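Local coordinates for putative uncharacterized protein (Enterobacter cloacae, PDB 4HFK) that probably acts as a type VI secretion immunity protein, binding a cell-wall amidase effector and so protecting the cell that makes it, at residues Q11-I14 with F15-W18; Q20-C23 with I24-A28. One frame throughout, in Å; residues are numbered along the deposited sequence. Where two conformers were deposited one is given.

Contact 1: residues Q11-I14 with F15-W18; sequences QQQI and FENW. With SO4 (sulfate ion), chain E.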
# COMPACT_ATOMS: atom_id res chain seq x y z
N GLN B 11 -10.62 -8.85 -9.15
CA GLN B 11 -10.82 -7.58 -9.85
C GLN B 11 -11.04 -6.44 -8.86
O GLN B 11 -10.62 -5.31 -9.09
CB GLN B 11 -12.00 -7.69 -10.83
CG GLN B 11 -11.59 -8.38 -12.15
CD GLN B 11 -10.64 -7.51 -12.97
OE1 GLN B 11 -10.80 -6.30 -13.04
NE2 GLN B 11 -9.63 -8.14 -13.58
N GLN B 12 -11.70 -6.75 -7.74
CA GLN B 12 -11.94 -5.76 -6.70
C GLN B 12 -10.62 -5.29 -6.10
O GLN B 12 -10.37 -4.09 -5.98
CB GLN B 12 -12.82 -6.35 -5.60
CG GLN B 12 -14.17 -6.80 -6.11
CD GLN B 12 -14.93 -5.66 -6.71
OE1 GLN B 12 -15.18 -5.61 -7.91
NE2 GLN B 12 -15.29 -4.71 -5.86
N GLN B 13 -9.78 -6.25 -5.73
CA GLN B 13 -8.48 -5.94 -5.14
C GLN B 13 -7.60 -5.17 -6.12
O GLN B 13 -6.82 -4.31 -5.71
CB GLN B 13 -7.77 -7.22 -4.71
CG GLN B 13 -8.46 -7.93 -3.54
CD GLN B 13 -8.05 -9.38 -3.42
OE1 GLN B 13 -7.36 -9.93 -4.30
NE2 GLN B 13 -8.46 -10.02 -2.33
N ILE B 14 -7.71 -5.51 -7.40
CA ILE B 14 -6.93 -4.82 -8.43
C ILE B 14 -7.30 -3.32 -8.45
O ILE B 14 -6.42 -2.46 -8.48
CB ILE B 14 -7.13 -5.47 -9.82
CG1 ILE B 14 -6.34 -6.79 -9.88
CG2 ILE B 14 -6.64 -4.54 -10.94
CD1 ILE B 14 -6.75 -7.68 -11.04
N PHE B 15 -8.59 -3.02 -8.38
CA PHE B 15 -9.04 -1.63 -8.32
C PHE B 15 -8.63 -0.95 -7.01
O PHE B 15 -8.14 0.19 -7.01
CB PHE B 15 -10.55 -1.54 -8.54
CG PHE B 15 -11.03 -0.14 -8.80
CD1 PHE B 15 -10.79 0.48 -10.02
CD2 PHE B 15 -11.71 0.56 -7.82
CE1 PHE B 15 -11.22 1.77 -10.27
CE2 PHE B 15 -12.15 1.87 -8.06
CZ PHE B 15 -11.90 2.47 -9.28
N GLU B 16 -8.82 -1.64 -5.89
CA GLU B 16 -8.37 -1.11 -4.59
C GLU B 16 -6.88 -0.75 -4.59
O GLU B 16 -6.48 0.30 -4.09
CB GLU B 16 -8.66 -2.12 -3.47
CG GLU B 16 -10.15 -2.26 -3.14
CD GLU B 16 -10.47 -3.55 -2.40
OE1 GLU B 16 -9.54 -4.33 -2.08
OE2 GLU B 16 -11.67 -3.79 -2.14
N ASN B 17 -6.07 -1.65 -5.13
CA ASN B 17 -4.63 -1.43 -5.18
C ASN B 17 -4.27 -0.28 -6.12
O ASN B 17 -3.36 0.50 -5.81
CB ASN B 17 -3.91 -2.74 -5.55
CG ASN B 17 -4.10 -3.81 -4.48
OD1 ASN B 17 -4.48 -3.49 -3.35
ND2 ASN B 17 -3.85 -5.08 -4.83
N TRP B 18 -4.99 -0.15 -7.23
CA TRP B 18 -4.83 1.04 -8.06
C TRP B 18 -5.07 2.30 -7.23
O TRP B 18 -4.24 3.22 -7.22
CB TRP B 18 -5.78 1.03 -9.27
CG TRP B 18 -5.58 2.25 -10.17
CD1 TRP B 18 -4.67 2.40 -11.18
CD2 TRP B 18 -6.30 3.50 -10.09
NE1 TRP B 18 -4.79 3.65 -11.75
CE2 TRP B 18 -5.78 4.34 -11.11
CE3 TRP B 18 -7.35 3.97 -9.29
CZ2 TRP B 18 -6.26 5.64 -11.32
CZ3 TRP B 18 -7.83 5.26 -9.51
CH2 TRP B 18 -7.28 6.08 -10.52
S SO4 E . -16.15 -4.89 -2.39
O1 SO4 E . -16.07 -3.46 -2.04
O2 SO4 E . -14.88 -5.30 -3.01
O3 SO4 E . -16.38 -5.68 -1.18
O4 SO4 E . -17.27 -5.13 -3.31
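E16 sets its CG opposite the carbonyl carbon (chi1 -71°), which lays the extended chain along the preceding turn, beside Q12 O and Q13. Its CG rests 3.4 Å from Q12 O, the carbonyl that also receives E16 N at 2.9 Å in a nearly straight bond of 172°. Farther out, E16 OE1 comes to 3.6 Å from Q13 CA, and the E16 carboxylate is turned 51° from the Q13 amide. The polar ends look elsewhere: Q13 OE1 accepts the backbone N of S10, just before the helix, and E16 OE2 forms a salt bridge with K96. In the conformer described, one of two, Q12 bends at chi2 and gives NE2 to a sulfate, 2.9 Å from O2. K96 and R93 also bind that ion, probably picked up from the crystallisation liquor. K96 therefore serves both anionic groups; its charge would favour ionised E16, while the nearby sulfate would act the other way. N17 lies against Q13 O, which its CG approaches to 3.0 Å while its backbone N bonds to the same oxygen at 2.8 Å. Like the bond from W18 N to I14 O, this is ordinary alpha-helical i to i+4 pairing. Q12, Q13 and E16 suit the more open side of these first two turns; N17 sits at its edge, against W44 and T84 of the second subunit. On the greasy side F15 and W18 both meet F55 of helix 52-66 edge-to-face, and I14 and W18 pack on W44 of helix 31-47, so the start of helix 11-27 touches both helices.

Contact 2: residues Q20-C23 with I24-A28; sequences QNRC and IGKIA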
# COMPACT_ATOMS: atom_id res chain seq x y z
N GLN B 20 -5.06 2.73 -3.98
CA GLN B 20 -4.07 2.88 -2.92
C GLN B 20 -2.73 3.40 -3.46
O GLN B 20 -2.15 4.34 -2.92
CB GLN B 20 -3.85 1.55 -2.18
CG GLN B 20 -3.29 1.73 -0.75
CD GLN B 20 -1.90 1.15 -0.57
OE1 GLN B 20 -1.24 0.80 -1.55
NE2 GLN B 20 -1.45 1.06 0.68
N ASN B 21 -2.25 2.78 -4.53
CA ASN B 21 -0.96 3.16 -5.11
C ASN B 21 -1.01 4.59 -5.61
O ASN B 21 -0.06 5.36 -5.44
CB ASN B 21 -0.58 2.23 -6.26
CG ASN B 21 -0.14 0.86 -5.79
OD1 ASN B 21 0.31 0.04 -6.60
ND2 ASN B 21 -0.27 0.58 -4.48
N ARG B 22 -2.11 4.96 -6.24
CA ARG B 22 -2.30 6.33 -6.70
C ARG B 22 -2.36 7.33 -5.53
O ARG B 22 -1.83 8.44 -5.62
CB ARG B 22 -3.55 6.42 -7.57
CG ARG B 22 -3.82 7.81 -8.04
CD ARG B 22 -4.25 7.81 -9.49
NE ARG B 22 -4.52 9.17 -9.95
CZ ARG B 22 -3.70 9.87 -10.72
NH1 ARG B 22 -2.56 9.33 -11.14
NH2 ARG B 22 -4.02 11.10 -11.08
N CYS B 23 -3.01 6.94 -4.43
CA CYS B 23 -3.01 7.79 -3.24
C CYS B 23 -1.59 8.02 -2.73
O CYS B 23 -1.21 9.15 -2.40
CB CYS B 23 -3.83 7.18 -2.11
SG CYS B 23 -5.58 7.34 -2.29
N ILE B 24 -0.81 6.94 -2.64
CA ILE B 24 0.58 7.04 -2.21
C ILE B 24 1.34 8.03 -3.08
O ILE B 24 2.12 8.84 -2.57
CB ILE B 24 1.27 5.66 -2.24
CG1 ILE B 24 0.67 4.76 -1.16
CG2 ILE B 24 2.77 5.80 -2.02
CD1 ILE B 24 1.09 3.31 -1.24
N GLY B 25 1.08 8.00 -4.38
CA GLY B 25 1.71 8.92 -5.32
C GLY B 25 1.34 10.36 -5.04
O GLY B 25 2.16 11.27 -5.22
N LYS B 26 0.10 10.59 -4.61
CA LYS B 26 -0.35 11.94 -4.31
C LYS B 26 0.20 12.49 -2.99
O LYS B 26 0.35 13.69 -2.86
CB LYS B 26 -1.89 11.99 -4.29
CG LYS B 26 -2.53 11.84 -5.66
CD LYS B 26 -4.03 12.03 -5.57
CE LYS B 26 -4.68 11.75 -6.92
NZ LYS B 26 -4.07 12.58 -8.01
N ILE B 27 0.47 11.62 -2.02
CA ILE B 27 0.96 12.10 -0.72
C ILE B 27 2.48 12.04 -0.56
O ILE B 27 3.03 12.62 0.38
CB ILE B 27 0.31 11.37 0.49
CG1 ILE B 27 0.44 9.85 0.35
CG2 ILE B 27 -1.15 11.75 0.62
CD1 ILE B 27 1.52 9.25 1.20
N ALA B 28 3.15 11.32 -1.45
CA ALA B 28 4.59 11.15 -1.35
C ALA B 28 5.32 12.48 -1.54
O ALA B 28 5.06 13.20 -2.51
CB ALA B 28 5.07 10.15 -2.37
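Van der Waals contact between Q20 and I24 joins successive turns: the I24 CD1 methyl lies against the glutamine amide, 3.4 Å from Q20 OE1 and 3.7 Å from Q20 CD, reached because the glutamine chain bends at chi2 and its amide swings round toward the isoleucine. Both residues also face the second subunit: Q20 NE2 donates to OE1 of Q20 of the second subunit, and I24 packs on I24 of that subunit, so a polar amide and a branched hydrocarbon sit side by side at the dimer interface.

The charged pair is R22 and K26. Their chains approach until R22 NH2 is 3.4 Å from K26 NZ, a closeness between like charges that D59 of helix 52-66 probably offsets: R22 NE makes a salt bridge to it, and K26 NZ a long, weak ion pair. R22 NH2 also donates to the backbone of the chain of another protein, consistent with a place at a partner-binding surface.

These are the last turns of helix 11-27, in an all-helical fold of the T6SS amidase immunity family; the helix's buried side is filled by C23, compact enough to pack closely against C83 and I86 of helix 79-87 and I62 of helix 52-66.

Backbone bonds form the third group. I24 N reaches Q20 O at 2.9 Å and I27 N reaches C23 O at 3.0 Å, while K26 N divides between R22 O at 3.1 Å and, weakly, C23 O. Past them the chain leaves the helix at A28, whose N still bonds to I24 O at 2.9 Å.

Overall arrangement
From the N terminus, the chain enters helix 11-27 at contact 1 and leaves it just past contact 2. The two follow in series, with centres about 14 Å apart; neither nests in nor crosses the other, and each joins adjoining segments, closing helical turns and no long loop. Contact 1 faces F55 and A58 of helix 52-66, W44 of helix 31-47 and K96, near the C-terminal end. Contact 2 carries the same helix on to D59 and I62 of helix 52-66, to C83 and I86 of helix 79-87, and to the second subunit. Together they make helix 11-27 the element against which the other three helices pack.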